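Local coordinates for protein beta-L-arabinobiosidase (Bacteroides thetaiotaomicron, PDB 5MQR) that probably hydrolyses glycosidic bonds in plant pectin, as a gut-bacterial arabinobiosidase with a sialidase-like part and an MGH1-like glycoside hydrolase domain, at residues Y920-R933 / W942-L955. Residues are numbered along the deposited sequence; the frame is centred on the assembly and turned at random.
Sequences YGLTTAERRHPEFR and WDGAIWPFASAQTL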
ATOM      1  N   TYR A 920     -35.359  10.966   1.625  1.00 22.87           N
ATOM      2  CA  TYR A 920     -34.258  11.234   0.664  1.00 23.23           C
ATOM      3  C   TYR A 920     -33.155  12.210   1.121  1.00 23.17           C
ATOM      4  O   TYR A 920     -32.308  12.600   0.318  1.00 23.77           O
ATOM      5  CB  TYR A 920     -34.831  11.558  -0.730  1.00 23.19           C
ATOM      6  CG  TYR A 920     -35.358  10.293  -1.361  1.00 23.12           C
ATOM      7  CD1 TYR A 920     -36.622   9.808  -1.056  1.00 23.89           C
ATOM      8  CD2 TYR A 920     -34.564   9.547  -2.194  1.00 22.88           C
ATOM      9  CE1 TYR A 920     -37.085   8.623  -1.588  1.00 24.22           C
ATOM     10  CE2 TYR A 920     -35.007   8.359  -2.732  1.00 23.37           C
ATOM     11  CZ  TYR A 920     -36.262   7.892  -2.433  1.00 24.12           C
ATOM     12  OH  TYR A 920     -36.687   6.709  -3.000  1.00 25.13           O
ATOM     13  N   GLY A 921     -33.114  12.521   2.417  1.00 23.47           N
ATOM     14  CA  GLY A 921     -32.084  13.379   3.021  1.00 22.94           C
ATOM     15  C   GLY A 921     -32.654  14.507   3.876  1.00 23.56           C
ATOM     16  O   GLY A 921     -33.581  14.302   4.655  1.00 24.06           O
ATOM     17  N   LEU A 922     -32.125  15.712   3.690  1.00 23.69           N
ATOM     18  CA  LEU A 922     -32.356  16.842   4.590  1.00 24.64           C
ATOM     19  C   LEU A 922     -33.268  17.855   3.928  1.00 24.81           C
ATOM     20  O   LEU A 922     -33.004  18.292   2.796  1.00 24.86           O
ATOM     21  CB  LEU A 922     -31.035  17.526   4.957  1.00 24.76           C
ATOM     22  CG  LEU A 922     -30.042  16.627   5.691  1.00 24.90           C
ATOM     23  CD1 LEU A 922     -28.649  17.203   5.601  1.00 25.24           C
ATOM     24  CD2 LEU A 922     -30.417  16.411   7.141  1.00 25.69           C
ATOM     25  N   THR A 923     -34.340  18.211   4.627  1.00 24.97           N
ATOM     26  CA  THR A 923     -35.310  19.175   4.129  1.00 25.22           C
ATOM     27  C   THR A 923     -34.739  20.585   4.330  1.00 25.38           C
ATOM     28  O   THR A 923     -33.748  20.775   5.071  1.00 25.34           O
ATOM     29  CB  THR A 923     -36.633  19.039   4.876  1.00 25.71           C
ATOM     30  OG1 THR A 923     -36.376  19.071   6.285  1.00 26.09           O
ATOM     31  CG2 THR A 923     -37.343  17.742   4.518  1.00 25.45           C
ATOM     32  N   THR A 924     -35.323  21.549   3.618  1.00 25.21           N
ATOM     33  CA  THR A 924     -34.970  22.968   3.774  1.00 25.08           C
ATOM     34  C   THR A 924     -35.743  23.658   4.895  1.00 25.66           C
ATOM     35  O   THR A 924     -35.419  24.785   5.238  1.00 25.69           O
ATOM     36  CB  THR A 924     -35.186  23.766   2.484  1.00 24.69           C
ATOM     37  OG1 THR A 924     -36.359  23.292   1.803  1.00 24.69           O
ATOM     38  CG2 THR A 924     -33.975  23.639   1.583  1.00 24.08           C
ATOM     39  N   ALA A 925     -36.743  22.981   5.453  1.00 25.70           N
ATOM     40  CA  ALA A 925     -37.555  23.516   6.533  1.00 26.46           C
ATOM     41  C   ALA A 925     -38.060  22.359   7.360  1.00 26.64           C
ATOM     42  O   ALA A 925     -38.233  21.237   6.858  1.00 26.63           O
ATOM     43  CB  ALA A 925     -38.732  24.313   5.977  1.00 26.85           C
ATOM     44  N   GLU A 926     -38.276  22.609   8.636  1.00 27.10           N
ATOM     45  CA  GLU A 926     -38.690  21.538   9.527  1.00 27.41           C
ATOM     46  C   GLU A 926     -40.029  20.948   9.070  1.00 27.63           C
ATOM     47  O   GLU A 926     -40.975  21.674   8.784  1.00 27.65           O
ATOM     48  CB  GLU A 926     -38.751  22.028  10.979  1.00 28.15           C
ATOM     49  CG  GLU A 926     -39.731  23.173  11.218  1.00 28.80           C
ATOM     50  CD  GLU A 926     -39.707  23.697  12.621  1.00 29.29           C
ATOM     51  OE1 GLU A 926     -39.314  22.962  13.554  1.00 29.03           O
ATOM     52  OE2 GLU A 926     -40.107  24.868  12.780  1.00 29.94           O
ATOM     53  N   ARG A 927     -40.106  19.626   9.022  1.00 27.79           N
ATOM     54  CA  ARG A 927     -41.288  18.939   8.489  1.00 28.21           C
ATOM     55  C   ARG A 927     -42.573  19.162   9.313  1.00 29.90           C
ATOM     56  O   ARG A 927     -43.679  19.104   8.759  1.00 29.94           O
ATOM     57  CB  ARG A 927     -40.982  17.461   8.317  1.00 27.75           C
ATOM     58  CG  ARG A 927     -39.909  17.241   7.261  1.00 27.27           C
ATOM     59  CD  ARG A 927     -39.502  15.790   7.162  1.00 26.87           C
ATOM     60  NE  ARG A 927     -40.514  14.991   6.485  1.00 27.12           N
ATOM     61  CZ  ARG A 927     -40.636  13.662   6.567  1.00 27.28           C
ATOM     62  NH1 ARG A 927     -39.809  12.921   7.312  1.00 27.23           N
ATOM     63  NH2 ARG A 927     -41.608  13.061   5.896  1.00 27.39           N
ATOM     64  N   ARG A 928     -42.420  19.436  10.616  1.00 31.02           N
ATOM     65  CA  ARG A 928     -43.546  19.773  11.513  1.00 32.59           C
ATOM     66  C   ARG A 928     -44.243  21.101  11.244  1.00 33.74           C
ATOM     67  O   ARG A 928     -45.333  21.335  11.765  1.00 35.05           O
ATOM     68  CB  ARG A 928     -43.087  19.791  12.983  1.00 33.02           C
ATOM     69  CG  ARG A 928     -42.097  20.903  13.354  1.00 32.90           C
ATOM     70  CD  ARG A 928     -41.871  20.937  14.858  1.00 33.42           C
ATOM     71  NE  ARG A 928     -41.148  19.755  15.317  1.00 32.97           N
ATOM     72  CZ  ARG A 928     -39.828  19.578  15.223  1.00 32.15           C
ATOM     73  NH1 ARG A 928     -39.032  20.505  14.685  1.00 31.83           N
ATOM     74  NH2 ARG A 928     -39.286  18.460  15.683  1.00 31.79           N
ATOM     75  N   HIS A 929     -43.612  21.998  10.497  1.00 34.22           N
ATOM     76  CA  HIS A 929     -44.157  23.324  10.369  1.00 35.12           C
ATOM     77  C   HIS A 929     -45.412  23.320   9.478  1.00 36.11           C
ATOM     78  O   HIS A 929     -45.398  22.729   8.389  1.00 35.21           O
ATOM     79  CB  HIS A 929     -43.121  24.320   9.862  1.00 34.79           C
ATOM     80  CG  HIS A 929     -43.505  25.733  10.129  1.00 35.02           C
ATOM     81  ND1 HIS A 929     -44.254  26.465   9.246  1.00 35.19           N
ATOM     82  CD2 HIS A 929     -43.288  26.532  11.198  1.00 35.62           C
ATOM     83  CE1 HIS A 929     -44.484  27.663   9.749  1.00 35.90           C
ATOM     84  NE2 HIS A 929     -43.902  27.733  10.932  1.00 36.24           N
ATOM     85  N   PRO A 930     -46.508  23.963   9.948  1.00 37.09           N
ATOM     86  CA  PRO A 930     -47.754  23.915   9.169  1.00 37.65           C
ATOM     87  C   PRO A 930     -47.663  24.507   7.761  1.00 37.14           C
ATOM     88  O   PRO A 930     -48.452  24.141   6.906  1.00 37.81           O
ATOM     89  CB  PRO A 930     -48.757  24.728  10.028  1.00 38.95           C
ATOM     90  CG  PRO A 930     -48.157  24.808  11.402  1.00 39.19           C
ATOM     91  CD  PRO A 930     -46.670  24.690  11.228  1.00 38.13           C
ATOM     92  N   GLU A 931     -46.755  25.446   7.537  1.00 36.52           N
ATOM     93  CA  GLU A 931     -46.499  25.960   6.189  1.00 36.45           C
ATOM     94  C   GLU A 931     -45.502  25.148   5.335  1.00 35.46           C
ATOM     95  O   GLU A 931     -45.139  25.587   4.224  1.00 34.90           O
ATOM     96  CB  GLU A 931     -46.068  27.427   6.247  1.00 37.17           C
ATOM     97  CG  GLU A 931     -47.037  28.348   6.987  1.00 38.17           C
ATOM     98  CD  GLU A 931     -46.501  29.772   7.105  1.00 39.11           C
ATOM     99  OE1 GLU A 931     -45.912  30.265   6.110  1.00 38.57           O
ATOM    100  OE2 GLU A 931     -46.670  30.408   8.187  1.00 40.59           O
ATOM    101  N   PHE A 932     -45.080  23.974   5.819  1.00 34.85           N
ATOM    102  CA  PHE A 932     -44.162  23.092   5.076  1.00 33.62           C
ATOM    103  C   PHE A 932     -44.765  22.727   3.726  1.00 33.45           C
ATOM    104  O   PHE A 932     -45.833  22.150   3.670  1.00 34.41           O
ATOM    105  CB  PHE A 932     -43.857  21.812   5.883  1.00 33.01           C
ATOM    106  CG  PHE A 932     -42.861  20.887   5.221  1.00 32.10           C
ATOM    107  CD1 PHE A 932     -43.290  19.897   4.337  1.00 31.44           C
ATOM    108  CD2 PHE A 932     -41.489  21.004   5.475  1.00 31.07           C
ATOM    109  CE1 PHE A 932     -42.374  19.045   3.728  1.00 30.96           C
ATOM    110  CE2 PHE A 932     -40.580  20.142   4.872  1.00 30.42           C
ATOM    111  CZ  PHE A 932     -41.017  19.170   3.995  1.00 30.23           C
ATOM    112  N   ARG A 933     -44.053  23.080   2.652  1.00 33.61           N
ATOM    113  CA  ARG A 933     -44.430  22.787   1.260  1.00 33.67           C
ATOM    114  C   ARG A 933     -45.889  23.088   0.921  1.00 34.11           C
ATOM    115  O   ARG A 933     -46.619  22.257   0.392  1.00 33.47           O
ATOM    116  CB  ARG A 933     -44.012  21.368   0.866  1.00 33.66           C
ATOM    117  CG  ARG A 933     -42.488  21.187   0.857  1.00 34.13           C
ATOM    118  CD  ARG A 933     -42.039  19.887   0.192  1.00 34.08           C
ATOM    119  NE  ARG A 933     -42.357  19.898  -1.239  1.00 34.58           N
ATOM    120  CZ  ARG A 933     -42.563  18.824  -2.001  1.00 34.81           C
ATOM    121  NH1 ARG A 933     -42.452  17.583  -1.513  1.00 34.78           N
ATOM    122  NH2 ARG A 933     -42.870  18.998  -3.281  1.00 35.08           N
ATOM    123  N   TRP A 942     -38.519  26.901  -1.644  1.00 29.66           N
ATOM    124  CA  TRP A 942     -37.566  26.601  -0.564  1.00 28.69           C
ATOM    125  C   TRP A 942     -38.245  26.409   0.799  1.00 28.25           C
ATOM    126  O   TRP A 942     -37.601  26.514   1.854  1.00 27.81           O
ATOM    127  CB  TRP A 942     -36.511  27.704  -0.485  1.00 28.57           C
ATOM    128  CG  TRP A 942     -35.503  27.636  -1.572  1.00 28.00           C
ATOM    129  CD1 TRP A 942     -35.685  27.938  -2.884  1.00 27.87           C
ATOM    130  CD2 TRP A 942     -34.122  27.250  -1.436  1.00 27.65           C
ATOM    131  NE1 TRP A 942     -34.509  27.746  -3.581  1.00 27.40           N
ATOM    132  CE2 TRP A 942     -33.539  27.326  -2.718  1.00 27.20           C
ATOM    133  CE3 TRP A 942     -33.328  26.859  -0.357  1.00 27.26           C
ATOM    134  CZ2 TRP A 942     -32.201  27.045  -2.944  1.00 26.89           C
ATOM    135  CZ3 TRP A 942     -32.010  26.549  -0.591  1.00 26.99           C
ATOM    136  CH2 TRP A 942     -31.455  26.654  -1.870  1.00 26.47           C
ATOM    137  N   ASP A 943     -39.524  26.042   0.760  1.00 27.79           N
ATOM    138  CA  ASP A 943     -40.308  25.816   1.976  1.00 27.84           C
ATOM    139  C   ASP A 943     -40.363  24.349   2.402  1.00 27.16           C
ATOM    140  O   ASP A 943     -41.346  23.916   3.027  1.00 27.32           O
ATOM    141  CB  ASP A 943     -41.725  26.428   1.846  1.00 28.05           C
ATOM    142  CG  ASP A 943     -42.547  25.824   0.726  1.00 28.16           C
ATOM    143  OD1 ASP A 943     -41.979  25.182  -0.207  1.00 26.77           O
ATOM    144  OD2 ASP A 943     -43.796  26.010   0.801  1.00 29.25           O
ATOM    145  N   GLY A 944     -39.314  23.581   2.105  1.00 26.30           N
ATOM    146  CA  GLY A 944     -39.236  22.221   2.627  1.00 26.20           C
ATOM    147  C   GLY A 944     -38.551  21.173   1.780  1.00 25.60           C
ATOM    148  O   GLY A 944     -37.901  20.290   2.322  1.00 25.95           O
ATOM    149  N   ALA A 945     -38.694  21.258   0.461  1.00 25.34           N
ATOM    150  CA  ALA A 945     -38.098  20.282  -0.452  1.00 24.94           C
ATOM    151  C   ALA A 945     -36.587  20.193  -0.258  1.00 24.02           C
ATOM    152  O   ALA A 945     -35.986  21.097   0.327  1.00 23.91           O
ATOM    153  CB  ALA A 945     -38.425  20.661  -1.900  1.00 25.13           C
ATOM    154  N   ILE A 946     -35.973  19.126  -0.767  1.00 23.69           N
ATOM    155  CA  ILE A 946     -34.519  18.934  -0.632  1.00 23.03           C
ATOM    156  C   ILE A 946     -33.846  19.705  -1.748  1.00 23.10           C
ATOM    157  O   ILE A 946     -34.165  19.518  -2.921  1.00 23.33           O
ATOM    158  CB  ILE A 946     -34.118  17.451  -0.682  1.00 22.87           C
ATOM    159  CG1 ILE A 946     -34.823  16.686   0.433  1.00 23.32           C
ATOM    160  CG2 ILE A 946     -32.603  17.261  -0.580  1.00 22.19           C
ATOM    161  CD1 ILE A 946     -34.501  15.216   0.475  1.00 23.36           C
ATOM    162  N   TRP A 947     -32.927  20.586  -1.361  1.00 23.23           N
ATOM    163  CA  TRP A 947     -32.085  21.370  -2.281  1.00 22.86           C
ATOM    164  C   TRP A 947     -30.616  20.995  -2.002  1.00 22.56           C
ATOM    165  O   TRP A 947     -30.114  21.232  -0.900  1.00 23.03           O
ATOM    166  CB  TRP A 947     -32.275  22.871  -2.046  1.00 23.01           C
ATOM    167  CG  TRP A 947     -33.495  23.437  -2.675  1.00 23.28           C
ATOM    168  CD1 TRP A 947     -34.769  23.444  -2.149  1.00 23.56           C
ATOM    169  CD2 TRP A 947     -33.583  24.084  -3.941  1.00 23.30           C
ATOM    170  NE1 TRP A 947     -35.633  24.033  -3.021  1.00 23.66           N
ATOM    171  CE2 TRP A 947     -34.937  24.445  -4.131  1.00 23.71           C
ATOM    172  CE3 TRP A 947     -32.656  24.381  -4.946  1.00 23.05           C
ATOM    173  CZ2 TRP A 947     -35.382  25.106  -5.288  1.00 23.73           C
ATOM    174  CZ3 TRP A 947     -33.089  25.035  -6.088  1.00 23.33           C
ATOM    175  CH2 TRP A 947     -34.447  25.385  -6.258  1.00 23.73           C
ATOM    176  N   PRO A 948     -29.917  20.406  -2.984  1.00 21.97           N
ATOM    177  CA  PRO A 948     -28.502  20.116  -2.743  1.00 21.57           C
ATOM    178  C   PRO A 948     -27.672  21.326  -2.294  1.00 21.53           C
ATOM    179  O   PRO A 948     -26.772  21.156  -1.473  1.00 21.34           O
ATOM    180  CB  PRO A 948     -28.019  19.548  -4.094  1.00 21.71           C
ATOM    181  CG  PRO A 948     -29.247  18.905  -4.671  1.00 21.85           C
ATOM    182  CD  PRO A 948     -30.428  19.725  -4.184  1.00 22.04           C
ATOM    183  N   PHE A 949     -27.983  22.528  -2.802  1.00 21.53           N
ATOM    184  CA  PHE A 949     -27.337  23.774  -2.318  1.00 21.44           C
ATOM    185  C   PHE A 949     -27.337  23.813  -0.800  1.00 21.64           C
ATOM    186  O   PHE A 949     -26.300  24.059  -0.170  1.00 21.59           O
ATOM    187  CB  PHE A 949     -28.093  24.992  -2.851  1.00 21.43           C
ATOM    188  CG  PHE A 949     -27.427  26.316  -2.588  1.00 21.29           C
ATOM    189  CD1 PHE A 949     -27.484  26.909  -1.324  1.00 21.24           C
ATOM    190  CD2 PHE A 949     -26.821  27.019  -3.634  1.00 21.01           C
ATOM    191  CE1 PHE A 949     -26.925  28.163  -1.096  1.00 21.54           C
ATOM    192  CE2 PHE A 949     -26.250  28.271  -3.409  1.00 21.32           C
ATOM    193  CZ  PHE A 949     -26.309  28.848  -2.141  1.00 21.62           C
ATOM    194  N   ALA A 950     -28.509  23.534  -0.240  1.00 21.62           N
ATOM    195  CA  ALA A 950     -28.726  23.522   1.209  1.00 21.94           C
ATOM    196  C   ALA A 950     -28.119  22.313   1.904  1.00 21.63           C
ATOM    197  O   ALA A 950     -27.492  22.459   2.951  1.00 21.44           O
ATOM    198  CB  ALA A 950     -30.225  23.565   1.517  1.00 22.04           C
ATOM    199  N   SER A 951     -28.375  21.117   1.368  1.00 21.47           N
ATOM    200  CA  SER A 951     -27.787  19.906   1.942  1.00 21.69           C
ATOM    201  C   SER A 951     -26.246  20.070   2.075  1.00 21.39           C
ATOM    202  O   SER A 951     -25.639  19.723   3.097  1.00 21.64           O
ATOM    203  CB  SER A 951     -28.135  18.681   1.084  1.00 21.42           C
ATOM    204  OG  SER A 951     -29.523  18.477   1.054  1.00 21.80           O
ATOM    205  N   ALA A 952     -25.635  20.653   1.057  1.00 21.16           N
ATOM    206  CA  ALA A 952     -24.196  20.878   1.068  1.00 21.28           C
ATOM    207  C   ALA A 952     -23.759  21.856   2.157  1.00 21.74           C
ATOM    208  O   ALA A 952     -22.726  21.630   2.840  1.00 21.61           O
ATOM    209  CB  ALA A 952     -23.719  21.352  -0.298  1.00 20.88           C
ATOM    210  N   GLN A 953     -24.512  22.946   2.297  1.00 21.85           N
ATOM    211  CA  GLN A 953     -24.284  23.868   3.403  1.00 22.77           C
ATOM    212  C   GLN A 953     -24.416  23.140   4.755  1.00 23.26           C
ATOM    213  O   GLN A 953     -23.525  23.240   5.618  1.00 23.73           O
ATOM    214  CB  GLN A 953     -25.254  25.044   3.359  1.00 22.94           C
ATOM    215  CG  GLN A 953     -24.929  26.017   2.251  1.00 23.36           C
ATOM    216  CD  GLN A 953     -25.858  27.211   2.252  1.00 23.91           C
ATOM    217  OE1 GLN A 953     -27.085  27.061   2.190  1.00 23.64           O
ATOM    218  NE2 GLN A 953     -25.275  28.419   2.339  1.00 24.56           N
ATOM    219  N   THR A 954     -25.542  22.450   4.936  1.00 22.97           N
ATOM    220  CA  THR A 954     -25.804  21.727   6.168  1.00 23.14           C
ATOM    221  C   THR A 954     -24.709  20.678   6.499  1.00 22.52           C
ATOM    222  O   THR A 954     -24.240  20.588   7.637  1.00 22.43           O
ATOM    223  CB  THR A 954     -27.169  21.042   6.087  1.00 23.59           C
ATOM    224  OG1 THR A 954     -28.180  22.021   5.815  1.00 24.20           O
ATOM    225  CG2 THR A 954     -27.487  20.278   7.402  1.00 23.86           C
ATOM    226  N   LEU A 955     -24.313  19.902   5.500  1.00 22.12           N
ATOM    227  CA  LEU A 955     -23.294  18.865   5.691  1.00 21.86           C
ATOM    228  C   LEU A 955     -21.909  19.437   5.977  1.00 21.64           C
ATOM    229  O   LEU A 955     -21.147  18.856   6.734  1.00 21.06           O
ATOM    230  CB  LEU A 955     -23.274  17.916   4.493  1.00 21.42           C
ATOM    231  CG  LEU A 955     -24.475  16.968   4.467  1.00 21.70           C
ATOM    232  CD1 LEU A 955     -24.721  16.407   3.071  1.00 21.47           C
ATOM    233  CD2 LEU A 955     -24.331  15.821   5.457  1.00 21.90           C
TER
HETATM  234  O   HOH W   1     -29.872  15.827   1.516  1.00 18.55           O
HETATM  235  O   HOH W   2     -31.619  20.216   1.503  1.00 25.86           O
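W942 meets T924 through its six-membered ring, whose CE3 lies 3.8 Å from the methyl CG2. At D943 the backbone takes over: its carbonyl O accepts the N-H of R933 (2.9 Å, 160°) and also lies over a face of the F932 ring, while its carboxylate is salt-bridged to R935. G944 passes so close to F932, CA to CE2 3.3 Å, that a side chain at this position would clash with the ring; its O takes the N-H of T924 and its N gives a weak bond to T924 OG1. That hydroxyl, set between backbone N and carbonyl carbon (chi1 37°), donates in turn to A945 O at 2.7 Å, in the carbonyl plane on a lone pair. A945 CB covers one face of the R933 guanidinium, which reaches on to E1000 and D999. I946 extends CD1 to the backbone of Y920, 3.4 Å from its C. One water takes the N-H of W947, the N-cap residue, donates to L922 O and meets S951 OG; another links S951 OG to L922 N, and T954 CG2 touches L922 CD1. Replacing T924 by valine would probably leave A945 O without its hydroxyl donor and G944 N without the acceptor of its weak bond. Within the MGH1-like domain, the threonine thus ties the loop before helix 948-964 by both backbone and side chain, with water completing the polar link at the helix start.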